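Local coordinates for protein methyl-coenzyme M reductase subunit beta (Methanosarcina barkeri, PDB 1E6Y) that forms the beta subunit of methyl-coenzyme M reductase, the nickel F430-dependent enzyme that releases methane from methyl-coenzyme M with coenzyme B as reductant in the last step of methanogenesis, at residues Val18-Leu23 / Gln233-Ala238; Val42-Ala47 / Gly169-Ile174; Ala52-Lys57 / Gly69-Ile74; Tyr249-Glu254 / Val269-Glu274; Thr263-Val268 / Asp333-Glu338. One frame throughout, in Å; residues are numbered along the deposited sequence.

In the fold
The chain begins with a hairpin, and interaction 1 brings the turn that follows it against helix 228-241, closing a loop of more than two hundred residues. Interaction 2 is nested inside that loop and sets strand 41-45 beside strand 171-172. Nested again within interaction 2, interaction 3 folds the loop after helix 46-55 back onto the end of that helix; the two contacts share the helix and touch where Leu46 meets Ile74. Across the chain's centre from interactions 2 and 3, interactions 4 and 5 follow interaction 1 in series and cross each other along the chain. Both use helix 261-274, which thereby joins helix 247-255 to helix 323-339.

Interaction 1 of 5, residues Val18-Leu23 / Gln233-Ala238; sequences VDIMSL and QLLGLA
No ring or side-chain amide takes part where Ile20 and Leu234 meet; the flat group is the Ile20 peptide, whose O lies 3.3 Å from Leu234 CD1. The two methyls of Leu234 divide the work. CD1 also lies near Met21, with Met21 SD 3.9 Å from Leu234 CD1 and the two side chains at about a right angle, while CD2 approaches the carbonyl carbon of Leu23. Leu237 CD2 comes to 3.3 Å from Leu23 O. Ile20 takes the crowded position, its CG1 between backbone N and carbonyl carbon (chi1 64°), and from there its CD1 comes within 3.9 Å of Leu235 CG. Its other branch faces Ala238, which also receives Leu23 CD1 at 3.7 Å from Ala238 CB. Replacing Leu234 by a serine removes both methyl branches and would probably leave a gap against the Ile20 carbonyl and take from Met21 SD an apolar neighbour. The turn is fixed from within, since Asp19 OD1 accepts from Met21 N at 2.9 Å, and Asp19 O receives both the N and the OG of Ser22. Phe220 and Gln216 of helix 204-221 pack on Leu234 and Leu237. The arrangement is that of an Asx turn leading a β-hairpin into a 3-10 turn, here packed through Ile20, Met21 and Leu23 on leucines and an alanine of helix 228-241.

Interaction 2 of 5, residues Val42-Ala47 / Gly169-Ile174; sequences VAVNLA and GQVQGI
Ala43 and Gln172 exchange two backbone hydrogen bonds, so the N and O of each are satisfied by the other. The bond from Ala43 N to Gln172 O is short, at 2.6 Å; the return bond from Gln172 N to Ala43 O measures 2.9 Å. A third bond, from Asn45 N to Gln170 O at 2.9 Å, continues the ladder past the non-hydrogen-bonded pair of Val44 and Val171. Gln170 O is also approached by Val44 CA at 3.2 Å, a CA-H...O contact, and Val171 CA makes the like approach to Ala43 O. Val42 and Val44 bond through their backbones on the other edge of the strand, to Ile110 and Leu108. The amides of Asn45 and Gln170 stand 78° apart and do not bond directly. Instead one water donates to Gln170 OE1 at 2.8 Å and accepts from Asn45 ND2 at 3.3 Å, a longer link. The chain of Gln170 bends at chi2 (-65°), which brings its OE1 to 3.3 Å from Asn45 CB. Val44 and Val171 lie side by side on one face, pointing the same way, and Val42 CG2 reaches Val171 CG1 obliquely at 3.9 Å. This is a short antiparallel pair at one edge of a four-stranded sheet, and where strand 41-45 passes into helix 46-55 Asn45 is the N-cap, its OD1 accepting from Gly48 N.

Interaction 3 of 5, residues Ala52-Lys57 / Gly69-Ile74; sequences ALASGK and GLNYDI
Leu53 and Leu70 meet through their backbones where the largely extended loop segment 69-74 passes the last turn of helix 46-55. Leu70 N donates to Leu53 O over 2.9 Å, almost straight at the hydrogen (175°), but the donor stands well above the carbonyl plane. A helix carbonyl in the last turn thus takes its hydrogen from another part of the chain. Just beyond, Gly56 turns to a positive phi of 80° while its N still reaches Ala52 O, and Ser55 OG accepts from Lys57 N in an ST turn. Gly69 CA lies 3.7 Å from Ala54 O, where a CB would be tight. A water donates both to Ala54 O and to Asn71 OD1, 2.8 Å from each, tying the helix end to the loop a second time. Leu53 carries the apolar part with its two methyls. CD2 touches Leu70 CD1 at 4.0 Å, whereas CD1 comes obliquely to the Tyr72 ring, 3.6 Å from Tyr72 CD2, and meets Ile74 CD1 as well. One face of that ring has Leu70 CB 4.0 Å above its plane, offset toward the rim. Beyond the contact Tyr72 stacks with Phe142 and its OH bonds to Thr144 OG1. Such an arrangement is a glycine-terminated helix C-terminus with a returning loop laid across it, the loop's side chains filling in toward helices 125-141 and 149-157.

Interaction 4 of 5, residues Tyr249-Glu254 / Val269-Glu274; sequences YDIVKE and VRRAIE
Glu254 OE1 is gripped from opposite faces of its carboxylate plane by Arg270 NH2, 2.9 Å from it, and by Arg271 NE, 3.1 Å from it; Ser267 OG of the same helix as the arginines probably adds a third hydrogen bond. The motif is an interhelical salt-bridge network between successive helices 247-255 and 261-274, whose segment axes come no closer than 12.4 Å, with 138° between their directions, so that long side chains have to span the gap. Arg271 holds the carboxylate side-on, NE to OE1 and NH1 to OE2, the latter bond being 2.7 Å although OE2 is met from above its plane. The carboxylate and that guanidinium are turned 38° against each other, so the two-pronged grip is not coplanar. Glu254 gets there with CG between its backbone N and carbonyl carbon (chi1 71°) and the rest of its chain extended. Ile251 slides alongside the Arg271 shaft, its CG1 3.6 Å from Arg271 NE. At the edge of the Arg271 guanidinium, in its plane, a water accepts from NH2 and donates to Asp250 OD2. A leucine in place of Arg271 would probably leave Glu254 OE2 without its bond from NH1, OE1 with Arg270 and Ser267 alone of the partners described, and the water at Asp250 OD2 without the N-H it accepts from. Arg270 also packs against Tyr2 of the gamma subunit, and a long salt bridge runs from its NE back to Glu274 OE2.

Interaction 5 of 5, residues Thr263-Val268 / Asp333-Glu338; sequences TVIESV and DILEKE
Ile265 directs its two branches to different parts of helix 323-339: CG1 stands anti to its carbonyl carbon (chi1 -75°) and carries CD1 forward to Ile334, while CG2, anti to the backbone N, turns to Leu335 and Glu338. CD1 presses hard on Ile334, 3.4 Å from both Ile334 CB and Ile334 CG2, tighter than usual carbon contact, and the two side chains meet at about a right angle. CG2 lies more loosely, 4.1 Å from Leu335 CD1 and as far from Glu338 CG. With Phe331, these residues stand at i, i+3, i+4 and i+7 around Ile265, consistent with a single knob in a hole between two helices crossing at -53°. The helix segments run in broadly the same direction, their axes 10.1 Å apart at closest approach. Val268, a turn further along helix 261-274, adds a grazing contact of its CG1 with Leu335 CD1. Leu335 also meets Trp299 and Ala303 of helix 296-318, which covers this part of the pair. Glu338 gives Ile265 only its aliphatic part: its chain bends at chi2 (59°), and the carboxylate bonds to Tyr2 OH and Tyr6 N of the gamma subunit. On the side of helix 323-339 away from Ile265, Lys337 NZ forms a salt bridge with Asp333 OD1 at 2.9 Å, and Asp333 OD2 reaches Tyr103 OH of the gamma subunit.

Interaction 1 of 5, residues Val18-Leu23 / Gln233-Ala238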
# COMPACT_ATOMS: atom_id res chain seq x y z
N VAL E 18 -42.53 17.81 -4.14
CA VAL E 18 -41.12 18.05 -3.86
C VAL E 18 -40.29 17.90 -5.13
O VAL E 18 -40.29 16.84 -5.77
CB VAL E 18 -40.59 17.05 -2.79
CG1 VAL E 18 -39.12 17.32 -2.50
CG2 VAL E 18 -41.41 17.16 -1.52
N ASP E 19 -39.64 18.99 -5.53
CA ASP E 19 -38.74 18.96 -6.68
C ASP E 19 -37.53 18.11 -6.32
O ASP E 19 -36.92 18.32 -5.27
CB ASP E 19 -38.29 20.39 -7.02
CG ASP E 19 -37.66 20.49 -8.40
OD1 ASP E 19 -36.62 19.85 -8.63
OD2 ASP E 19 -38.20 21.24 -9.24
N ILE E 20 -37.18 17.17 -7.19
CA ILE E 20 -36.08 16.25 -6.89
C ILE E 20 -34.73 16.96 -6.77
O ILE E 20 -33.84 16.49 -6.07
CB ILE E 20 -35.98 15.11 -7.94
CG1 ILE E 20 -35.63 15.67 -9.31
CG2 ILE E 20 -37.28 14.32 -7.98
CD1 ILE E 20 -35.25 14.61 -10.32
N MET E 21 -34.63 18.15 -7.37
CA MET E 21 -33.42 18.96 -7.26
C MET E 21 -33.19 19.45 -5.83
O MET E 21 -32.05 19.68 -5.42
CB MET E 21 -33.50 20.16 -8.20
CG MET E 21 -33.40 19.80 -9.67
SD MET E 21 -31.80 19.08 -10.09
CE MET E 21 -32.29 17.95 -11.39
N SER E 22 -34.28 19.62 -5.08
CA SER E 22 -34.19 20.06 -3.69
C SER E 22 -33.69 18.94 -2.79
O SER E 22 -33.38 19.16 -1.63
CB SER E 22 -35.55 20.56 -3.20
OG SER E 22 -36.44 19.47 -3.01
N LEU E 23 -33.66 17.72 -3.33
CA LEU E 23 -33.19 16.55 -2.60
C LEU E 23 -31.70 16.30 -2.78
O LEU E 23 -31.13 15.40 -2.16
CB LEU E 23 -33.97 15.30 -3.06
CG LEU E 23 -35.49 15.34 -2.87
CD1 LEU E 23 -36.12 14.07 -3.43
CD2 LEU E 23 -35.83 15.50 -1.39
N GLN E 233 -29.46 10.56 -10.91
CA GLN E 233 -29.21 10.08 -9.55
C GLN E 233 -30.29 10.50 -8.57
O GLN E 233 -30.65 9.74 -7.67
CB GLN E 233 -27.84 10.57 -9.07
CG GLN E 233 -26.67 9.99 -9.86
CD GLN E 233 -26.72 8.48 -9.96
OE1 GLN E 233 -26.93 7.92 -11.04
NE2 GLN E 233 -26.56 7.80 -8.83
N LEU E 234 -30.87 11.68 -8.78
CA LEU E 234 -31.88 12.21 -7.87
C LEU E 234 -33.24 11.52 -8.02
O LEU E 234 -33.97 11.39 -7.04
CB LEU E 234 -32.03 13.72 -8.07
CG LEU E 234 -30.84 14.54 -7.58
CD1 LEU E 234 -31.10 16.02 -7.81
CD2 LEU E 234 -30.60 14.27 -6.10
N LEU E 235 -33.55 11.04 -9.22
CA LEU E 235 -34.71 10.17 -9.40
C LEU E 235 -34.52 8.86 -8.63
O LEU E 235 -35.44 8.39 -7.96
CB LEU E 235 -34.93 9.88 -10.89
CG LEU E 235 -35.56 11.01 -11.71
CD1 LEU E 235 -35.46 10.68 -13.19
CD2 LEU E 235 -37.02 11.21 -11.30
N GLY E 236 -33.30 8.33 -8.66
CA GLY E 236 -32.97 7.16 -7.86
C GLY E 236 -33.10 7.41 -6.37
O GLY E 236 -33.76 6.65 -5.66
N LEU E 237 -32.49 8.50 -5.89
CA LEU E 237 -32.60 8.89 -4.49
C LEU E 237 -34.05 9.06 -4.05
O LEU E 237 -34.47 8.52 -3.03
CB LEU E 237 -31.82 10.19 -4.24
CG LEU E 237 -31.93 10.80 -2.84
CD1 LEU E 237 -31.36 9.85 -1.80
CD2 LEU E 237 -31.19 12.12 -2.81
N ALA E 238 -34.83 9.81 -4.83
CA ALA E 238 -36.22 10.09 -4.49
C ALA E 238 -37.06 8.82 -4.42
O ALA E 238 -37.74 8.57 -3.43
CB ALA E 238 -36.82 11.06 -5.51

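Interaction 2 of 5, residues Val42-Ala47 / Gly169-Ile174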
# COMPACT_ATOMS: atom_id res chain seq x y z
N VAL E 42 -17.90 11.31 16.86
CA VAL E 42 -17.33 10.00 17.15
C VAL E 42 -17.88 9.42 18.45
O VAL E 42 -18.44 10.14 19.28
CB VAL E 42 -15.78 10.04 17.25
CG1 VAL E 42 -15.18 10.48 15.93
CG2 VAL E 42 -15.33 10.97 18.39
N ALA E 43 -17.75 8.11 18.59
CA ALA E 43 -18.07 7.41 19.83
C ALA E 43 -16.78 7.04 20.54
O ALA E 43 -15.79 6.69 19.89
CB ALA E 43 -18.89 6.16 19.53
N VAL E 44 -16.78 7.14 21.86
CA VAL E 44 -15.64 6.70 22.66
C VAL E 44 -16.11 5.67 23.68
O VAL E 44 -17.12 5.87 24.36
CB VAL E 44 -14.98 7.89 23.41
CG1 VAL E 44 -13.86 7.40 24.31
CG2 VAL E 44 -14.44 8.89 22.40
N ASN E 45 -15.42 4.54 23.72
CA ASN E 45 -15.76 3.46 24.64
C ASN E 45 -15.00 3.63 25.96
O ASN E 45 -13.85 3.22 26.08
CB ASN E 45 -15.42 2.11 23.99
CG ASN E 45 -15.98 0.94 24.77
OD1 ASN E 45 -16.41 1.08 25.92
ND2 ASN E 45 -15.96 -0.24 24.16
N LEU E 46 -15.66 4.26 26.93
CA LEU E 46 -15.05 4.53 28.23
C LEU E 46 -14.77 3.25 29.00
O LEU E 46 -13.74 3.14 29.67
CB LEU E 46 -15.96 5.44 29.06
CG LEU E 46 -16.23 6.84 28.52
CD1 LEU E 46 -17.06 7.62 29.53
CD2 LEU E 46 -14.91 7.56 28.24
N ALA E 47 -15.70 2.30 28.93
CA ALA E 47 -15.49 0.99 29.53
C ALA E 47 -14.27 0.31 28.91
O ALA E 47 -13.45 -0.26 29.63
CB ALA E 47 -16.74 0.12 29.34
N GLY E 169 -7.65 0.95 19.61
CA GLY E 169 -8.04 2.09 20.41
C GLY E 169 -9.51 2.01 20.81
O GLY E 169 -10.14 0.97 20.65
N GLN E 170 -10.06 3.12 21.31
CA GLN E 170 -11.42 3.11 21.82
C GLN E 170 -12.27 4.24 21.24
O GLN E 170 -13.25 4.67 21.85
CB GLN E 170 -11.42 3.20 23.35
CG GLN E 170 -10.66 2.07 24.05
CD GLN E 170 -11.30 0.71 23.83
OE1 GLN E 170 -12.50 0.61 23.60
NE2 GLN E 170 -10.49 -0.34 23.93
N VAL E 171 -11.89 4.71 20.05
CA VAL E 171 -12.63 5.77 19.37
C VAL E 171 -13.05 5.27 17.99
O VAL E 171 -12.24 4.73 17.24
CB VAL E 171 -11.76 7.05 19.20
CG1 VAL E 171 -12.59 8.16 18.58
CG2 VAL E 171 -11.19 7.48 20.54
N GLN E 172 -14.35 5.38 17.70
CA GLN E 172 -14.88 5.00 16.39
C GLN E 172 -15.87 6.05 15.92
O GLN E 172 -16.62 6.60 16.73
CB GLN E 172 -15.64 3.67 16.45
CG GLN E 172 -14.89 2.48 16.99
CD GLN E 172 -15.79 1.25 17.07
OE1 GLN E 172 -16.82 1.18 16.38
NE2 GLN E 172 -15.45 0.31 17.95
N GLY E 173 -15.99 6.19 14.61
CA GLY E 173 -17.07 6.96 14.04
C GLY E 173 -17.85 6.13 13.04
O GLY E 173 -17.60 4.93 12.89
N ILE E 174 -18.80 6.76 12.36
CA ILE E 174 -19.57 6.10 11.31
C ILE E 174 -18.71 5.89 10.06
O ILE E 174 -18.85 4.89 9.36
CB ILE E 174 -20.82 6.94 10.95
CG1 ILE E 174 -21.76 7.00 12.17
CG2 ILE E 174 -21.55 6.33 9.76
CD1 ILE E 174 -22.89 7.98 12.02
O HOH W 1 -13.91 -0.72 21.61

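Interaction 3 of 5, residues Ala52-Lys57 / Gly69-Ile74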
# COMPACT_ATOMS: atom_id res chain seq x y z
N ALA E 52 -8.66 -1.44 29.17
CA ALA E 52 -7.35 -1.37 28.53
C ALA E 52 -6.28 -0.84 29.49
O ALA E 52 -5.16 -1.36 29.53
CB ALA E 52 -7.42 -0.49 27.29
N LEU E 53 -6.63 0.20 30.25
CA LEU E 53 -5.71 0.78 31.23
C LEU E 53 -5.30 -0.24 32.28
O LEU E 53 -4.13 -0.35 32.62
CB LEU E 53 -6.36 1.98 31.91
CG LEU E 53 -6.44 3.27 31.10
CD1 LEU E 53 -7.33 4.27 31.82
CD2 LEU E 53 -5.04 3.84 30.91
N ALA E 54 -6.28 -1.01 32.76
CA ALA E 54 -6.04 -1.96 33.84
C ALA E 54 -5.22 -3.17 33.39
O ALA E 54 -4.34 -3.62 34.11
CB ALA E 54 -7.37 -2.42 34.42
N SER E 55 -5.50 -3.66 32.19
CA SER E 55 -4.92 -4.92 31.72
C SER E 55 -3.70 -4.73 30.83
O SER E 55 -2.93 -5.66 30.62
CB SER E 55 -5.97 -5.74 30.97
OG SER E 55 -6.36 -5.09 29.78
N GLY E 56 -3.55 -3.53 30.26
CA GLY E 56 -2.50 -3.29 29.30
C GLY E 56 -2.85 -3.79 27.91
O GLY E 56 -2.02 -3.74 27.00
N LYS E 57 -4.07 -4.31 27.76
CA LYS E 57 -4.55 -4.80 26.46
C LYS E 57 -5.01 -3.66 25.57
O LYS E 57 -6.15 -3.19 25.67
CB LYS E 57 -5.68 -5.80 26.66
CG LYS E 57 -5.21 -7.16 27.14
CD LYS E 57 -6.35 -8.14 27.28
CE LYS E 57 -5.83 -9.52 27.66
NZ LYS E 57 -6.93 -10.52 27.74
N GLY E 69 -0.04 -1.58 34.53
CA GLY E 69 -1.45 -1.42 34.82
C GLY E 69 -1.80 -0.12 35.52
O GLY E 69 -1.09 0.32 36.42
N LEU E 70 -2.87 0.51 35.06
CA LEU E 70 -3.41 1.71 35.70
C LEU E 70 -4.88 1.49 36.02
O LEU E 70 -5.67 1.14 35.14
CB LEU E 70 -3.25 2.93 34.78
CG LEU E 70 -1.83 3.36 34.41
CD1 LEU E 70 -1.88 4.46 33.36
CD2 LEU E 70 -1.08 3.83 35.64
N ASN E 71 -5.23 1.63 37.29
CA ASN E 71 -6.60 1.40 37.74
C ASN E 71 -7.34 2.71 37.93
O ASN E 71 -7.32 3.31 39.01
CB ASN E 71 -6.60 0.60 39.05
CG ASN E 71 -5.88 -0.73 38.91
OD1 ASN E 71 -6.14 -1.48 37.97
ND2 ASN E 71 -4.93 -0.99 39.80
N TYR E 72 -7.92 3.21 36.84
CA TYR E 72 -8.69 4.44 36.86
C TYR E 72 -10.16 4.11 36.70
O TYR E 72 -10.54 3.29 35.86
CB TYR E 72 -8.27 5.35 35.70
CG TYR E 72 -6.82 5.80 35.71
CD1 TYR E 72 -6.03 5.69 36.86
CD2 TYR E 72 -6.24 6.38 34.58
CE1 TYR E 72 -4.72 6.14 36.89
CE2 TYR E 72 -4.94 6.84 34.59
CZ TYR E 72 -4.18 6.72 35.75
OH TYR E 72 -2.89 7.20 35.75
N ASP E 73 -11.00 4.74 37.51
CA ASP E 73 -12.44 4.55 37.39
C ASP E 73 -13.01 5.50 36.35
O ASP E 73 -13.56 6.55 36.68
CB ASP E 73 -13.12 4.77 38.75
CG ASP E 73 -14.57 4.32 38.76
OD1 ASP E 73 -15.02 3.68 37.78
OD2 ASP E 73 -15.27 4.61 39.75
N ILE E 74 -12.86 5.12 35.08
CA ILE E 74 -13.32 5.95 33.97
C ILE E 74 -14.84 6.04 33.95
O ILE E 74 -15.41 7.13 33.93
CB ILE E 74 -12.83 5.39 32.61
CG1 ILE E 74 -11.31 5.17 32.64
CG2 ILE E 74 -13.23 6.34 31.48
CD1 ILE E 74 -10.50 6.44 32.86
O HOH W 2 -4.07 -3.00 36.80

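Interaction 4 of 5, residues Tyr249-Glu254 / Val269-Glu274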
# COMPACT_ATOMS: atom_id res chain seq x y z
N TYR E 249 -43.22 1.54 -0.93
CA TYR E 249 -44.10 1.02 0.11
C TYR E 249 -45.25 0.19 -0.46
O TYR E 249 -45.56 -0.89 0.05
CB TYR E 249 -44.66 2.17 0.95
CG TYR E 249 -45.57 1.72 2.07
CD1 TYR E 249 -45.05 1.39 3.32
CD2 TYR E 249 -46.94 1.56 1.86
CE1 TYR E 249 -45.88 0.92 4.34
CE2 TYR E 249 -47.77 1.09 2.86
CZ TYR E 249 -47.24 0.77 4.10
OH TYR E 249 -48.06 0.30 5.10
N ASP E 250 -45.89 0.71 -1.51
CA ASP E 250 -47.05 0.05 -2.11
C ASP E 250 -46.68 -1.25 -2.80
O ASP E 250 -47.42 -2.24 -2.70
CB ASP E 250 -47.73 0.99 -3.11
CG ASP E 250 -48.55 2.08 -2.44
OD1 ASP E 250 -48.77 2.02 -1.22
OD2 ASP E 250 -48.99 3.00 -3.16
N ILE E 251 -45.55 -1.27 -3.49
CA ILE E 251 -45.09 -2.47 -4.17
C ILE E 251 -44.75 -3.56 -3.15
O ILE E 251 -45.14 -4.72 -3.32
CB ILE E 251 -43.87 -2.18 -5.08
CG1 ILE E 251 -44.31 -1.32 -6.26
CG2 ILE E 251 -43.25 -3.49 -5.58
CD1 ILE E 251 -43.19 -0.88 -7.18
N VAL E 252 -44.11 -3.16 -2.05
CA VAL E 252 -43.80 -4.10 -0.98
C VAL E 252 -45.08 -4.63 -0.34
O VAL E 252 -45.24 -5.85 -0.18
CB VAL E 252 -42.92 -3.43 0.11
CG1 VAL E 252 -42.76 -4.35 1.31
CG2 VAL E 252 -41.55 -3.10 -0.47
N LYS E 253 -46.03 -3.74 -0.08
CA LYS E 253 -47.27 -4.13 0.59
C LYS E 253 -48.10 -5.12 -0.22
O LYS E 253 -48.60 -6.10 0.32
CB LYS E 253 -48.11 -2.89 0.92
CG LYS E 253 -49.32 -3.19 1.79
CD LYS E 253 -50.06 -1.92 2.15
CE LYS E 253 -51.46 -2.21 2.66
NZ LYS E 253 -51.42 -3.01 3.92
N GLU E 254 -48.19 -4.90 -1.53
CA GLU E 254 -48.99 -5.78 -2.38
C GLU E 254 -48.30 -7.10 -2.71
O GLU E 254 -48.93 -8.02 -3.24
CB GLU E 254 -49.40 -5.06 -3.67
CG GLU E 254 -48.27 -4.82 -4.67
CD GLU E 254 -48.72 -3.96 -5.84
OE1 GLU E 254 -47.93 -3.80 -6.79
OE2 GLU E 254 -49.84 -3.41 -5.81
N VAL E 269 -43.41 -3.76 -13.62
CA VAL E 269 -43.70 -3.60 -15.04
C VAL E 269 -45.11 -3.03 -15.25
O VAL E 269 -45.28 -2.09 -16.03
CB VAL E 269 -43.56 -4.94 -15.80
CG1 VAL E 269 -43.81 -4.73 -17.29
CG2 VAL E 269 -42.16 -5.51 -15.59
N ARG E 270 -46.08 -3.53 -14.49
CA ARG E 270 -47.46 -3.06 -14.59
C ARG E 270 -47.53 -1.56 -14.32
O ARG E 270 -48.02 -0.78 -15.14
CB ARG E 270 -48.37 -3.78 -13.58
CG ARG E 270 -49.82 -3.32 -13.67
CD ARG E 270 -50.68 -3.88 -12.57
NE ARG E 270 -50.44 -3.38 -11.22
CZ ARG E 270 -49.93 -4.08 -10.21
NH1 ARG E 270 -49.60 -5.35 -10.42
NH2 ARG E 270 -49.76 -3.54 -9.02
N ARG E 271 -46.93 -1.16 -13.19
CA ARG E 271 -46.92 0.26 -12.83
C ARG E 271 -46.16 1.16 -13.78
O ARG E 271 -46.57 2.29 -14.07
CB ARG E 271 -46.37 0.39 -11.40
CG ARG E 271 -47.37 -0.19 -10.39
CD ARG E 271 -46.69 -0.39 -9.06
NE ARG E 271 -47.47 -0.93 -7.97
CZ ARG E 271 -48.36 -0.29 -7.21
NH1 ARG E 271 -48.99 -0.88 -6.21
NH2 ARG E 271 -48.61 0.99 -7.46
N ALA E 272 -45.06 0.64 -14.33
CA ALA E 272 -44.28 1.40 -15.31
C ALA E 272 -45.07 1.64 -16.59
O ALA E 272 -44.98 2.70 -17.21
CB ALA E 272 -42.98 0.68 -15.62
N ILE E 273 -45.87 0.64 -16.99
CA ILE E 273 -46.73 0.75 -18.17
C ILE E 273 -47.89 1.72 -17.92
O ILE E 273 -48.17 2.58 -18.75
CB ILE E 273 -47.29 -0.63 -18.59
CG1 ILE E 273 -46.16 -1.50 -19.13
CG2 ILE E 273 -48.37 -0.47 -19.66
CD1 ILE E 273 -46.53 -2.96 -19.30
N GLU E 274 -48.51 1.61 -16.75
CA GLU E 274 -49.60 2.50 -16.37
C GLU E 274 -49.16 3.96 -16.33
O GLU E 274 -49.91 4.85 -16.72
CB GLU E 274 -50.16 2.10 -15.00
CG GLU E 274 -51.01 0.83 -15.02
CD GLU E 274 -51.28 0.27 -13.63
OE1 GLU E 274 -50.64 0.71 -12.66
OE2 GLU E 274 -52.12 -0.65 -13.52
O HOH W 3 -50.36 2.29 -5.59

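Interaction 5 of 5, residues Thr263-Val268 / Asp333-Glu338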
# COMPACT_ATOMS: atom_id res chain seq x y z
N THR E 263 -42.98 -11.85 -8.50
CA THR E 263 -44.23 -11.08 -8.49
C THR E 263 -43.98 -9.58 -8.31
O THR E 263 -44.77 -8.76 -8.77
CB THR E 263 -45.19 -11.57 -7.38
OG1 THR E 263 -44.58 -11.44 -6.10
CG2 THR E 263 -45.57 -13.03 -7.62
N VAL E 264 -42.86 -9.23 -7.68
CA VAL E 264 -42.46 -7.83 -7.58
C VAL E 264 -42.17 -7.27 -8.98
O VAL E 264 -42.51 -6.12 -9.27
CB VAL E 264 -41.20 -7.67 -6.69
CG1 VAL E 264 -40.66 -6.24 -6.77
CG2 VAL E 264 -41.54 -8.02 -5.25
N ILE E 265 -41.63 -8.11 -9.85
CA ILE E 265 -41.39 -7.73 -11.24
C ILE E 265 -42.70 -7.42 -11.97
O ILE E 265 -42.80 -6.43 -12.69
CB ILE E 265 -40.59 -8.83 -11.98
CG1 ILE E 265 -39.14 -8.79 -11.52
CG2 ILE E 265 -40.66 -8.63 -13.49
CD1 ILE E 265 -38.38 -10.06 -11.74
N GLU E 266 -43.74 -8.21 -11.69
CA GLU E 266 -45.06 -7.96 -12.25
C GLU E 266 -45.60 -6.59 -11.82
O GLU E 266 -46.07 -5.81 -12.65
CB GLU E 266 -46.03 -9.06 -11.82
CG GLU E 266 -47.36 -9.05 -12.58
CD GLU E 266 -48.36 -10.06 -12.03
OE1 GLU E 266 -47.94 -11.00 -11.32
OE2 GLU E 266 -49.57 -9.89 -12.29
N SER E 267 -45.43 -6.28 -10.53
CA SER E 267 -45.81 -4.98 -9.98
C SER E 267 -45.06 -3.84 -10.66
O SER E 267 -45.65 -2.82 -11.00
CB SER E 267 -45.53 -4.94 -8.48
OG SER E 267 -46.38 -5.83 -7.78
N VAL E 268 -43.75 -4.02 -10.82
CA VAL E 268 -42.89 -2.97 -11.37
C VAL E 268 -43.23 -2.70 -12.83
O VAL E 268 -43.37 -1.54 -13.23
CB VAL E 268 -41.39 -3.35 -11.24
CG1 VAL E 268 -40.51 -2.38 -12.04
CG2 VAL E 268 -40.98 -3.32 -9.77
N ASP E 333 -32.03 -9.27 -13.50
CA ASP E 333 -31.87 -10.28 -14.55
C ASP E 333 -33.23 -10.66 -15.13
O ASP E 333 -33.44 -10.56 -16.35
CB ASP E 333 -31.17 -11.51 -13.96
CG ASP E 333 -30.67 -12.48 -15.03
OD1 ASP E 333 -30.85 -12.23 -16.24
OD2 ASP E 333 -30.09 -13.52 -14.64
N ILE E 334 -34.17 -11.01 -14.26
CA ILE E 334 -35.49 -11.45 -14.68
C ILE E 334 -36.32 -10.28 -15.25
O ILE E 334 -37.10 -10.47 -16.18
CB ILE E 334 -36.27 -12.11 -13.52
CG1 ILE E 334 -35.51 -13.34 -13.02
CG2 ILE E 334 -37.66 -12.54 -13.98
CD1 ILE E 334 -36.07 -13.90 -11.72
N LEU E 335 -36.09 -9.08 -14.73
CA LEU E 335 -36.75 -7.88 -15.25
C LEU E 335 -36.37 -7.65 -16.71
O LEU E 335 -37.22 -7.30 -17.53
CB LEU E 335 -36.36 -6.65 -14.42
CG LEU E 335 -36.98 -5.31 -14.85
CD1 LEU E 335 -38.49 -5.37 -14.68
CD2 LEU E 335 -36.40 -4.18 -14.01
N GLU E 336 -35.09 -7.82 -17.03
CA GLU E 336 -34.62 -7.66 -18.40
C GLU E 336 -35.24 -8.71 -19.31
O GLU E 336 -35.64 -8.41 -20.44
CB GLU E 336 -33.09 -7.76 -18.47
CG GLU E 336 -32.35 -6.60 -17.82
CD GLU E 336 -30.88 -6.56 -18.19
OE1 GLU E 336 -30.34 -7.60 -18.62
OE2 GLU E 336 -30.25 -5.50 -18.01
N LYS E 337 -35.32 -9.94 -18.81
CA LYS E 337 -35.89 -11.05 -19.59
C LYS E 337 -37.40 -10.92 -19.76
O LYS E 337 -37.95 -11.35 -20.77
CB LYS E 337 -35.53 -12.38 -18.94
CG LYS E 337 -34.10 -12.81 -19.23
CD LYS E 337 -33.64 -13.95 -18.35
CE LYS E 337 -32.29 -14.47 -18.83
NZ LYS E 337 -31.24 -13.40 -18.88
N GLU E 338 -38.02 -10.19 -18.84
CA GLU E 338 -39.45 -9.92 -18.90
C GLU E 338 -39.80 -8.80 -19.89
O GLU E 338 -40.85 -8.86 -20.53
CB GLU E 338 -39.97 -9.56 -17.50
CG GLU E 338 -41.46 -9.23 -17.43
CD GLU E 338 -42.35 -10.37 -17.90
OE1 GLU E 338 -43.28 -10.10 -18.68
OE2 GLU E 338 -42.12 -11.52 -17.48